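Local coordinates for protein 2',5'-phosphodiesterase 12 (Homo sapiens, PDB 4Z0V) that belongs to the endonuclease/exonuclease/phosphatase family, pairing a DNase I-like domain that holds a magnesium ion with a smaller N-terminal beta domain, at residues 19-24 with 99-104; 105-110 with 423-428; 149-154 with 418-423; 382-387 with 427-432. One frame throughout, in Å; residues are numbered along the deposited sequence. Where two conformers were deposited one is given.

Interaction 1: residues 19-24 with 99-104; sequences IMAGFP and CVVEAG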
loop_
_atom_site.group_PDB
_atom_site.type_symbol
_atom_site.label_atom_id
_atom_site.label_comp_id
_atom_site.label_asym_id
_atom_site.label_seq_id
_atom_site.Cartn_x
_atom_site.Cartn_y
_atom_site.Cartn_z
ATOM N N ILE A 19 -10.530 -16.606 -10.256
ATOM C CA ILE A 19 -10.355 -15.870 -11.497
ATOM C C ILE A 19 -11.711 -15.263 -11.865
ATOM O O ILE A 19 -12.692 -16.004 -11.961
ATOM C CB ILE A 19 -9.777 -16.795 -12.607
ATOM C CG1 ILE A 19 -8.312 -17.175 -12.283
ATOM C CG2 ILE A 19 -9.902 -16.115 -13.982
ATOM C CD1 ILE A 19 -7.725 -18.259 -13.143
ATOM N N MET A 20 -11.759 -13.928 -12.087
ATOM C CA MET A 20 -13.002 -13.245 -12.454
ATOM C C MET A 20 -12.894 -12.520 -13.759
ATOM O O MET A 20 -11.851 -11.920 -14.057
ATOM C CB MET A 20 -13.417 -12.218 -11.382
ATOM C CG MET A 20 -13.732 -12.838 -10.080
ATOM S SD MET A 20 -14.282 -11.642 -8.841
ATOM C CE MET A 20 -12.990 -10.701 -8.735
ATOM N N ALA A 21 -14.004 -12.487 -14.511
ATOM C CA ALA A 21 -14.076 -11.734 -15.765
ATOM C C ALA A 21 -13.816 -10.253 -15.491
ATOM O O ALA A 21 -14.379 -9.723 -14.540
ATOM C CB ALA A 21 -15.452 -11.907 -16.389
ATOM N N GLY A 22 -12.943 -9.627 -16.274
ATOM C CA GLY A 22 -12.608 -8.213 -16.105
ATOM C C GLY A 22 -11.577 -7.913 -15.037
ATOM O O GLY A 22 -11.238 -6.738 -14.823
ATOM N N PHE A 23 -11.020 -8.966 -14.409
ATOM C CA PHE A 23 -9.998 -8.849 -13.352
ATOM C C PHE A 23 -8.728 -9.502 -13.841
ATOM O O PHE A 23 -8.779 -10.640 -14.325
ATOM C CB PHE A 23 -10.459 -9.463 -12.018
ATOM C CG PHE A 23 -11.489 -8.599 -11.333
ATOM C CD1 PHE A 23 -12.791 -8.522 -11.820
ATOM C CD2 PHE A 23 -11.134 -7.791 -10.254
ATOM C CE1 PHE A 23 -13.728 -7.682 -11.221
ATOM C CE2 PHE A 23 -12.079 -6.957 -9.649
ATOM C CZ PHE A 23 -13.357 -6.884 -10.155
ATOM N N PRO A 24 -7.591 -8.790 -13.759
ATOM C CA PRO A 24 -6.340 -9.344 -14.303
ATOM C C PRO A 24 -5.859 -10.569 -13.552
ATOM O O PRO A 24 -5.862 -10.581 -12.328
ATOM C CB PRO A 24 -5.338 -8.175 -14.178
ATOM C CG PRO A 24 -5.893 -7.302 -13.075
ATOM C CD PRO A 24 -7.399 -7.405 -13.248
ATOM N N CYS A 99 -9.870 -23.604 -11.259
ATOM C CA CYS A 99 -11.184 -22.954 -11.278
ATOM C C CYS A 99 -11.550 -22.538 -12.684
ATOM O O CYS A 99 -10.656 -22.300 -13.488
ATOM C CB CYS A 99 -11.132 -21.722 -10.375
ATOM S SG CYS A 99 -9.864 -20.520 -10.882
ATOM N N VAL A 100 -12.858 -22.339 -12.944
ATOM C CA VAL A 100 -13.312 -21.704 -14.175
ATOM C C VAL A 100 -13.392 -20.185 -13.907
ATOM O O VAL A 100 -13.512 -19.754 -12.747
ATOM C CB VAL A 100 -14.657 -22.259 -14.711
ATOM C CG1 VAL A 100 -14.526 -23.741 -15.105
ATOM C CG2 VAL A 100 -15.805 -22.021 -13.717
ATOM N N VAL A 101 -13.378 -19.383 -14.971
ATOM C CA VAL A 101 -13.581 -17.944 -14.864
ATOM C C VAL A 101 -15.010 -17.725 -14.315
ATOM O O VAL A 101 -15.964 -18.403 -14.744
ATOM C CB VAL A 101 -13.401 -17.296 -16.263
ATOM C CG1 VAL A 101 -13.786 -15.812 -16.246
ATOM C CG2 VAL A 101 -11.975 -17.510 -16.792
ATOM N N GLU A 102 -15.132 -16.839 -13.339
ATOM C CA GLU A 102 -16.422 -16.498 -12.728
ATOM C C GLU A 102 -16.805 -15.074 -13.022
ATOM O O GLU A 102 -15.934 -14.249 -13.325
ATOM C CB GLU A 102 -16.302 -16.623 -11.208
ATOM C CG GLU A 102 -16.727 -17.956 -10.654
ATOM C CD GLU A 102 -16.537 -17.954 -9.153
ATOM O OE1 GLU A 102 -17.226 -17.165 -8.465
ATOM O OE2 GLU A 102 -15.629 -18.669 -8.677
ATOM N N ALA A 103 -18.098 -14.747 -12.835
ATOM C CA ALA A 103 -18.540 -13.366 -12.923
ATOM C C ALA A 103 -17.967 -12.645 -11.695
ATOM O O ALA A 103 -17.946 -13.213 -10.593
ATOM C CB ALA A 103 -20.078 -13.303 -12.918
ATOM N N GLY A 104 -17.483 -11.436 -11.898
ATOM C CA GLY A 104 -16.967 -10.631 -10.802
ATOM C C GLY A 104 -18.045 -9.673 -10.341
ATOM O O GLY A 104 -19.152 -9.726 -10.872
HETATM O O HOH W 1 -12.624 -18.565 -10.163
HETATM O O HOH W 2 -16.924 -9.857 -14.005
#
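Met20 and Glu102 face each other in a single parallel beta bridge, their CA atoms 4.7 Å apart. Two loops of the N-terminal beta domain are joined here. Glu102 N donates to Ile19 O at 2.9 Å (N-H...O 161°), and Ala21 N donates to Glu102 O, also at 2.9 Å, nearly in line with the C=O bond. Glu102 therefore both gives and receives, while the CA-H of Met20 approaches the same Glu102 O at 3.2 Å. The type II turn Met20-Phe23, closed by Phe23 N to Met20 O, brings the Phe23 ring back beside Met20 and Gly104. In the apolar group of Ile19, Val101 and Cys99, Ile19 CG2, anti to its own backbone nitrogen, touches Val101 CG2 at 3.8 Å as the two side chains cross at an angle, and Ile19 CD1 comes as close to Cys99 SG. Leu77 of strand 77-82 packs on both Ile19 and Val101, tying this cluster to the four-stranded sheet. A water accepts from Ile19 N and donates to Val100 O; a second spans Ala21 O and Gly104 N. Met20 SD lies 3.5 Å from Gly104 CA, and the bend at chi3 (-61°) places CE over the centre of the Phe23 ring.

Interaction 2: residues 105-110 with 423-428; sequences PGTCTF and SVSHPS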
loop_
_atom_site.group_PDB
_atom_site.type_symbol
_atom_site.label_atom_id
_atom_site.label_comp_id
_atom_site.label_asym_id
_atom_site.label_seq_id
_atom_site.Cartn_x
_atom_site.Cartn_y
_atom_site.Cartn_z
ATOM N N PRO A 105 -17.757 -8.749 -9.397
ATOM C CA PRO A 105 -18.785 -7.768 -9.007
ATOM C C PRO A 105 -19.186 -6.903 -10.201
ATOM O O PRO A 105 -18.369 -6.673 -11.104
ATOM C CB PRO A 105 -18.093 -6.936 -7.918
ATOM C CG PRO A 105 -16.631 -7.112 -8.156
ATOM C CD PRO A 105 -16.485 -8.519 -8.680
ATOM N N GLY A 106 -20.424 -6.418 -10.200
ATOM C CA GLY A 106 -20.916 -5.568 -11.283
ATOM C C GLY A 106 -20.161 -4.257 -11.426
ATOM O O GLY A 106 -19.843 -3.824 -12.539
ATOM N N THR A 107 -19.856 -3.635 -10.280
ATOM C CA THR A 107 -19.133 -2.359 -10.183
ATOM C C THR A 107 -18.163 -2.388 -9.026
ATOM O O THR A 107 -18.400 -3.107 -8.060
ATOM C CB THR A 107 -20.094 -1.164 -9.950
ATOM O OG1 THR A 107 -20.664 -1.248 -8.639
ATOM C CG2 THR A 107 -21.165 -1.019 -11.012
ATOM N N CYS A 108 -17.093 -1.590 -9.098
ATOM C CA CYS A 108 -16.155 -1.419 -7.976
ATOM C C CYS A 108 -16.000 0.047 -7.810
ATOM O O CYS A 108 -16.026 0.746 -8.814
ATOM C CB CYS A 108 -14.811 -2.097 -8.206
ATOM S SG CYS A 108 -14.887 -3.901 -8.172
ATOM N N THR A 109 -15.737 0.508 -6.581
ATOM C CA THR A 109 -15.589 1.944 -6.294
ATOM C C THR A 109 -14.428 2.569 -7.066
ATOM O O THR A 109 -14.445 3.768 -7.337
ATOM C CB THR A 109 -15.403 2.164 -4.804
ATOM O OG1 THR A 109 -14.146 1.604 -4.429
ATOM C CG2 THR A 109 -16.544 1.574 -3.978
ATOM N N PHE A 110 -13.394 1.768 -7.380
ATOM C CA PHE A 110 -12.240 2.301 -8.082
ATOM C C PHE A 110 -12.453 2.391 -9.602
ATOM O O PHE A 110 -11.575 2.931 -10.281
ATOM C CB PHE A 110 -10.999 1.450 -7.739
ATOM C CG PHE A 110 -11.185 -0.048 -7.880
ATOM C CD1 PHE A 110 -11.211 -0.648 -9.136
ATOM C CD2 PHE A 110 -11.336 -0.857 -6.754
ATOM C CE1 PHE A 110 -11.338 -2.036 -9.261
ATOM C CE2 PHE A 110 -11.461 -2.248 -6.877
ATOM C CZ PHE A 110 -11.459 -2.822 -8.124
ATOM N N SER A 423 -16.905 -4.017 1.160
ATOM C CA SER A 423 -18.112 -4.481 0.499
ATOM C C SER A 423 -17.754 -5.351 -0.689
ATOM O O SER A 423 -16.568 -5.481 -1.069
ATOM C CB SER A 423 -18.944 -3.287 0.040
ATOM O OG SER A 423 -18.335 -2.691 -1.095
ATOM N N VAL A 424 -18.794 -5.835 -1.379
ATOM C CA VAL A 424 -18.589 -6.574 -2.623
ATOM C C VAL A 424 -17.901 -5.679 -3.694
ATOM O O VAL A 424 -17.327 -6.210 -4.633
ATOM C CB VAL A 424 -19.946 -7.123 -3.163
ATOM C CG1 VAL A 424 -20.534 -8.155 -2.206
ATOM C CG2 VAL A 424 -20.950 -5.994 -3.420
ATOM N N SER A 425 -17.938 -4.334 -3.535
ATOM C CA SER A 425 -17.397 -3.411 -4.514
ATOM C C SER A 425 -16.147 -2.672 -4.023
ATOM O O SER A 425 -15.598 -1.865 -4.760
ATOM C CB SER A 425 -18.475 -2.396 -4.894
ATOM O OG SER A 425 -19.593 -3.070 -5.450
ATOM N N HIS A 426 -15.708 -2.935 -2.781
ATOM C CA HIS A 426 -14.588 -2.207 -2.179
ATOM C C HIS A 426 -13.840 -3.136 -1.218
ATOM O O HIS A 426 -14.421 -3.604 -0.239
ATOM C CB HIS A 426 -15.147 -0.978 -1.450
ATOM C CG HIS A 426 -14.070 -0.031 -1.049
ATOM N ND1 HIS A 426 -13.671 0.987 -1.879
ATOM C CD2 HIS A 426 -13.287 -0.033 0.053
ATOM C CE1 HIS A 426 -12.678 1.600 -1.253
ATOM N NE2 HIS A 426 -12.422 1.032 -0.077
ATOM N N PRO A 427 -12.551 -3.428 -1.506
ATOM C CA PRO A 427 -11.856 -4.490 -0.761
ATOM C C PRO A 427 -11.184 -4.132 0.563
ATOM O O PRO A 427 -10.386 -4.928 1.058
ATOM C CB PRO A 427 -10.795 -4.942 -1.774
ATOM C CG PRO A 427 -10.418 -3.626 -2.484
ATOM C CD PRO A 427 -11.757 -2.977 -2.681
ATOM N N SER A 428 -11.457 -2.969 1.134
ATOM C CA SER A 428 -10.817 -2.627 2.412
ATOM C C SER A 428 -11.803 -1.809 3.245
ATOM O O SER A 428 -12.814 -1.384 2.711
ATOM C CB SER A 428 -9.534 -1.828 2.149
ATOM O OG SER A 428 -9.008 -1.349 3.382
#
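Thr109 turns OG1 between its backbone N and carbonyl carbon (chi1 67°) while His426 swings its ring opposite its own N (chi1 -168°), and the hydroxyl thereby meets ND1 at the edge of the imidazole. The bond from Thr109 OG1 to His426 ND1 is short, 2.7 Å, and the two side chains cross at about a right angle. At its other nitrogen, NE2, the ring is hydrogen-bonded to His430 O, so both ends of the imidazole are gripped. A single backbone hydrogen bond lies beside this: Thr109 N donates to Ser425 O at 3.0 Å (N-H...O 162°), and the CA-H of Cys108 lies 3.3 Å from that same Ser425 O. In one of its two conformers, and so less certainly, Ser425 also donates through OG to Thr107 O at 2.9 Å, from above the carbonyl plane. Pro105 CB makes van der Waals contact with the carbonyl Val424 O at 3.5 Å; the apolar contact is Pro427 CD at the edge of the Phe110 ring. Segment 105-110, in the loop between strand 93-96 and helix 110-113, thus packs against a type I turn, Ser423-His426, within which Ser423 OG accepts from Ser425 N at 3.0 Å, an ST turn.

Interaction 3: residues 149-154 with 418-423; sequences YPYCAP and HQALPS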
loop_
_atom_site.group_PDB
_atom_site.type_symbol
_atom_site.label_atom_id
_atom_site.label_comp_id
_atom_site.label_asym_id
_atom_site.label_seq_id
_atom_site.Cartn_x
_atom_site.Cartn_y
_atom_site.Cartn_z
ATOM N N TYR A 149 -17.885 -6.029 10.548
ATOM C CA TYR A 149 -18.408 -5.852 9.196
ATOM C C TYR A 149 -19.614 -6.781 8.927
ATOM O O TYR A 149 -19.632 -7.470 7.909
ATOM C CB TYR A 149 -17.266 -6.121 8.181
ATOM C CG TYR A 149 -15.911 -5.559 8.567
ATOM C CD1 TYR A 149 -15.717 -4.187 8.712
ATOM C CD2 TYR A 149 -14.811 -6.399 8.756
ATOM C CE1 TYR A 149 -14.461 -3.659 9.022
ATOM C CE2 TYR A 149 -13.551 -5.882 9.077
ATOM C CZ TYR A 149 -13.387 -4.511 9.215
ATOM O OH TYR A 149 -12.160 -3.986 9.546
ATOM N N PRO A 150 -20.673 -6.776 9.782
ATOM C CA PRO A 150 -21.794 -7.714 9.554
ATOM C C PRO A 150 -22.587 -7.430 8.277
ATOM O O PRO A 150 -23.203 -8.346 7.713
ATOM C CB PRO A 150 -22.665 -7.530 10.798
ATOM C CG PRO A 150 -22.335 -6.155 11.313
ATOM C CD PRO A 150 -20.865 -6.000 11.023
ATOM N N TYR A 151 -22.508 -6.180 7.796
ATOM C CA TYR A 151 -23.150 -5.670 6.588
ATOM C C TYR A 151 -22.459 -6.140 5.312
ATOM O O TYR A 151 -23.008 -5.969 4.226
ATOM C CB TYR A 151 -23.170 -4.125 6.615
ATOM C CG TYR A 151 -21.838 -3.496 6.988
ATOM C CD1 TYR A 151 -20.806 -3.385 6.058
ATOM C CD2 TYR A 151 -21.603 -3.032 8.281
ATOM C CE1 TYR A 151 -19.576 -2.831 6.404
ATOM C CE2 TYR A 151 -20.369 -2.493 8.644
ATOM C CZ TYR A 151 -19.355 -2.406 7.704
ATOM O OH TYR A 151 -18.169 -1.805 8.043
ATOM N N CYS A 152 -21.236 -6.672 5.419
ATOM C CA CYS A 152 -20.474 -7.071 4.244
ATOM C C CYS A 152 -20.787 -8.506 3.894
ATOM O O CYS A 152 -20.883 -9.331 4.782
ATOM C CB CYS A 152 -18.979 -6.873 4.496
ATOM S SG CYS A 152 -17.934 -7.252 3.069
ATOM N N ALA A 153 -20.935 -8.812 2.615
ATOM C CA ALA A 153 -21.144 -10.203 2.199
ATOM C C ALA A 153 -19.939 -11.039 2.671
ATOM O O ALA A 153 -18.810 -10.643 2.391
ATOM C CB ALA A 153 -21.285 -10.271 0.691
ATOM N N PRO A 154 -20.120 -12.112 3.471
ATOM C CA PRO A 154 -18.958 -12.869 3.956
ATOM C C PRO A 154 -17.971 -13.273 2.856
ATOM O O PRO A 154 -16.772 -13.206 3.104
ATOM C CB PRO A 154 -19.600 -14.099 4.598
ATOM C CG PRO A 154 -20.923 -13.575 5.098
ATOM C CD PRO A 154 -21.383 -12.671 4.010
ATOM N N HIS A 418 -23.621 -0.677 0.234
ATOM C CA HIS A 418 -23.749 -1.876 1.055
ATOM C C HIS A 418 -23.449 -1.518 2.524
ATOM O O HIS A 418 -22.726 -2.219 3.238
ATOM C CB HIS A 418 -22.831 -2.978 0.481
ATOM C CG HIS A 418 -23.050 -3.206 -0.983
ATOM N ND1 HIS A 418 -24.111 -3.973 -1.445
ATOM C CD2 HIS A 418 -22.345 -2.752 -2.047
ATOM C CE1 HIS A 418 -24.020 -3.955 -2.764
ATOM N NE2 HIS A 418 -22.977 -3.234 -3.174
ATOM N N GLN A 419 -24.074 -0.405 2.963
ATOM C CA GLN A 419 -24.019 0.256 4.263
ATOM C C GLN A 419 -22.658 0.930 4.495
ATOM O O GLN A 419 -22.599 2.138 4.677
ATOM C CB GLN A 419 -24.377 -0.673 5.443
ATOM C CG GLN A 419 -24.419 0.117 6.757
ATOM C CD GLN A 419 -24.519 -0.725 7.987
ATOM O OE1 GLN A 419 -25.214 -1.738 8.020
ATOM N NE2 GLN A 419 -23.870 -0.274 9.050
ATOM N N ALA A 420 -21.576 0.150 4.517
ATOM C CA ALA A 420 -20.253 0.705 4.771
ATOM C C ALA A 420 -19.213 -0.195 4.134
ATOM O O ALA A 420 -19.551 -1.013 3.252
ATOM C CB ALA A 420 -20.022 0.849 6.281
ATOM N N LEU A 421 -17.956 -0.053 4.572
ATOM C CA LEU A 421 -16.849 -0.799 3.968
ATOM C C LEU A 421 -16.264 -1.846 4.929
ATOM O O LEU A 421 -16.332 -1.680 6.144
ATOM C CB LEU A 421 -15.746 0.195 3.547
ATOM C CG LEU A 421 -16.192 1.403 2.682
ATOM C CD1 LEU A 421 -15.038 2.345 2.454
ATOM C CD2 LEU A 421 -16.823 0.963 1.375
ATOM N N PRO A 422 -15.623 -2.904 4.426
ATOM C CA PRO A 422 -15.504 -3.293 3.011
ATOM C C PRO A 422 -16.850 -3.760 2.471
ATOM O O PRO A 422 -17.823 -3.852 3.226
ATOM C CB PRO A 422 -14.464 -4.414 3.044
ATOM C CG PRO A 422 -14.596 -5.019 4.400
ATOM C CD PRO A 422 -15.012 -3.906 5.323
ATOM N N SER A 423 -16.905 -4.017 1.160
ATOM C CA SER A 423 -18.112 -4.481 0.499
ATOM C C SER A 423 -17.754 -5.351 -0.689
ATOM O O SER A 423 -16.568 -5.481 -1.069
ATOM C CB SER A 423 -18.944 -3.287 0.040
ATOM O OG SER A 423 -18.335 -2.691 -1.095
#
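Tyr151 is sandwiched: Ala420 CB sits over one face, 4.0 Å from the ring centroid and 27° off the normal, in a CH-pi contact, while Tyr149 CA lies over the opposite face, offset toward the rim. The edge of this ring meets Pro422 O near its plane, and the amide of Gln419 passes by CD2 with its plane 48° from the ring. Tyr149 presents a face of its own, and Pro422 CD lies over it, 3.8 Å from the centroid and 23° off the normal; Tyr151 OH is in plane at its edge. Beside these rings, Cys152 SG approaches Pro422 CG at 4.2 Å. The type I turn Tyr149-Cys152, which follows helix 142-148, presents both tyrosines to the loop before strand 433-439. Tyr151 OH donates to Leu421 O at 2.6 Å, from well above the carbonyl plane, and Gly385 N bonds to the same hydroxyl, so it both gives and receives. Tyr149 OH bonds instead to Asp429 OD2, and its side chain is about 5 Å from the magnesium ion. Apolar ring faces and polar rims thus tie the turn to that loop and, through Gly385, to the 382-387 hairpin, probably helping to place Asp429 near the magnesium ion.

Interaction 4: residues 382-387 with 427-432; sequences NYVGGF and PSDHIA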
loop_
_atom_site.group_PDB
_atom_site.type_symbol
_atom_site.label_atom_id
_atom_site.label_comp_id
_atom_site.label_asym_id
_atom_site.label_seq_id
_atom_site.Cartn_x
_atom_site.Cartn_y
_atom_site.Cartn_z
ATOM N N ASN A 382 -11.684 6.200 5.986
ATOM C CA ASN A 382 -12.058 4.976 6.670
ATOM C C ASN A 382 -13.551 5.066 6.946
ATOM O O ASN A 382 -13.981 6.073 7.500
ATOM C CB ASN A 382 -11.241 4.810 7.938
ATOM C CG ASN A 382 -11.660 3.642 8.817
ATOM O OD1 ASN A 382 -12.066 3.833 9.939
ATOM N ND2 ASN A 382 -11.457 2.413 8.383
ATOM N N TYR A 383 -14.355 4.080 6.488
ATOM C CA TYR A 383 -15.819 4.205 6.676
ATOM C C TYR A 383 -16.410 2.845 7.031
ATOM O O TYR A 383 -16.553 1.979 6.167
ATOM C CB TYR A 383 -16.453 4.778 5.402
ATOM C CG TYR A 383 -17.883 5.226 5.603
ATOM C CD1 TYR A 383 -18.935 4.317 5.540
ATOM C CD2 TYR A 383 -18.180 6.550 5.921
ATOM C CE1 TYR A 383 -20.253 4.725 5.718
ATOM C CE2 TYR A 383 -19.495 6.963 6.133
ATOM C CZ TYR A 383 -20.525 6.040 6.041
ATOM O OH TYR A 383 -21.821 6.407 6.286
ATOM N N VAL A 384 -16.715 2.650 8.308
ATOM C CA VAL A 384 -17.215 1.358 8.791
ATOM C C VAL A 384 -18.508 1.568 9.595
ATOM O O VAL A 384 -18.913 2.705 9.814
ATOM C CB VAL A 384 -16.134 0.608 9.619
ATOM C CG1 VAL A 384 -14.981 0.187 8.725
ATOM C CG2 VAL A 384 -15.619 1.456 10.792
ATOM N N GLY A 385 -19.142 0.484 9.995
ATOM C CA GLY A 385 -20.317 0.592 10.853
ATOM C C GLY A 385 -19.843 1.143 12.186
ATOM O O GLY A 385 -18.917 0.592 12.784
ATOM N N GLY A 386 -20.383 2.285 12.589
ATOM C CA GLY A 386 -20.025 2.894 13.869
ATOM C C GLY A 386 -18.897 3.908 13.860
ATOM O O GLY A 386 -18.644 4.546 14.885
ATOM N N PHE A 387 -18.200 4.085 12.710
ATOM C CA PHE A 387 -17.105 5.041 12.671
ATOM C C PHE A 387 -16.766 5.463 11.273
ATOM O O PHE A 387 -16.744 4.638 10.366
ATOM C CB PHE A 387 -15.821 4.440 13.312
ATOM C CG PHE A 387 -14.643 5.391 13.260
ATOM C CD1 PHE A 387 -14.505 6.408 14.200
ATOM C CD2 PHE A 387 -13.684 5.288 12.251
ATOM C CE1 PHE A 387 -13.443 7.316 14.123
ATOM C CE2 PHE A 387 -12.624 6.200 12.173
ATOM C CZ PHE A 387 -12.512 7.210 13.110
ATOM N N PRO A 427 -12.551 -3.428 -1.506
ATOM C CA PRO A 427 -11.856 -4.490 -0.761
ATOM C C PRO A 427 -11.184 -4.132 0.563
ATOM O O PRO A 427 -10.386 -4.928 1.058
ATOM C CB PRO A 427 -10.795 -4.942 -1.774
ATOM C CG PRO A 427 -10.418 -3.626 -2.484
ATOM C CD PRO A 427 -11.757 -2.977 -2.681
ATOM N N SER A 428 -11.457 -2.969 1.134
ATOM C CA SER A 428 -10.817 -2.627 2.412
ATOM C C SER A 428 -11.803 -1.809 3.245
ATOM O O SER A 428 -12.814 -1.384 2.711
ATOM C CB SER A 428 -9.534 -1.828 2.149
ATOM O OG SER A 428 -9.008 -1.349 3.382
ATOM N N ASP A 429 -11.521 -1.582 4.535
ATOM C CA ASP A 429 -12.350 -0.666 5.314
ATOM C C ASP A 429 -11.812 0.766 5.123
ATOM O O ASP A 429 -12.437 1.725 5.561
ATOM C CB ASP A 429 -12.431 -1.065 6.797
ATOM C CG ASP A 429 -11.129 -1.265 7.545
ATOM O OD1 ASP A 429 -10.088 -1.473 6.893
ATOM O OD2 ASP A 429 -11.177 -1.380 8.775
ATOM N N HIS A 430 -10.649 0.906 4.453
ATOM C CA HIS A 430 -10.071 2.205 4.096
ATOM C C HIS A 430 -10.225 2.451 2.605
ATOM O O HIS A 430 -10.484 1.523 1.845
ATOM C CB HIS A 430 -8.585 2.276 4.475
ATOM C CG HIS A 430 -8.320 2.352 5.943
ATOM N ND1 HIS A 430 -7.803 3.506 6.524
ATOM C CD2 HIS A 430 -8.440 1.400 6.892
ATOM C CE1 HIS A 430 -7.657 3.229 7.815
ATOM N NE2 HIS A 430 -8.028 1.974 8.087
ATOM N N ILE A 431 -10.025 3.699 2.182
ATOM C CA ILE A 431 -10.085 4.113 0.785
ATOM C C ILE A 431 -8.691 4.548 0.372
ATOM O O ILE A 431 -8.067 5.342 1.083
ATOM C CB ILE A 431 -11.119 5.242 0.636
ATOM C CG1 ILE A 431 -12.520 4.784 1.113
ATOM C CG2 ILE A 431 -11.137 5.770 -0.797
ATOM C CD1 ILE A 431 -13.560 5.952 1.238
ATOM N N ALA A 432 -8.203 4.045 -0.768
ATOM C CA ALA A 432 -6.889 4.406 -1.272
ATOM C C ALA A 432 -6.802 5.869 -1.581
ATOM O O ALA A 432 -7.752 6.456 -2.144
ATOM C CB ALA A 432 -6.573 3.615 -2.550
HETATM O O HOH W 3 -12.136 0.485 10.518
#
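Asn382 and His430 are joined by a single backbone bridge, CA to CA 4.3 Å, and the hydrogen bonds nearby converge on one acceptor. Tyr383 N reaches Asp429 O at 3.2 Å (N-H...O 157°), almost in line with the carbonyl. Asn382 ND2 adds a weak bond to that same Asp429 O at 3.1 Å, bent to 126°. A water then accepts from Asn382 ND2 and donates to Asp429 OD2 at 2.7 Å, linking the amide to the carboxylate. The carboxylate, which Tyr149 OH also holds, lies about 4 Å from the magnesium ion. Asp429 is the middle of Ser428-Asp429-His430, the Ser-Asp-His sequence characteristic of DNase I-like proteins; Ser428 OG accepts from His430 N at 3.0 Å in an ST turn. His430 ND1 bonds to Asp392 on strand 387-397. CH-pi and apolar contacts make up the rest. With CG opposite its backbone N (chi1 173°), Asn382 lies over one face of the His430 ring: CB is 4.0 Å from the centroid in a CH-pi contact, and the amide plane is inclined to the ring. Val384 and Asp429 run side by side in the same direction, Val384 CG1 only 3.4 Å from Asp429 CB.

Interaction 1 lies in the N-terminal domain and is only partly buried, whereas interactions 2, 3 and 4 are buried contacts gathered on the loop between helix 412-416 and strand 433-439. Interaction 2 touches interaction 1, with Phe23 CZ 3.8 Å from Pro105 CD, consistent with interaction 2 adjoining the N-terminal domain; it shares Ser423 with interaction 3 and Pro427 and Ser428 with interaction 4. Interactions 3 and 4 are joined by Tyr149 with Asp429 and by Leu421 with Tyr383. The chemistry shifts accordingly: backbone bridging with aliphatic contact in the first, a histidine-hydroxyl bond in the second, aromatic faces in the third, and polar and water-mediated bonds beside the magnesium ion in the fourth.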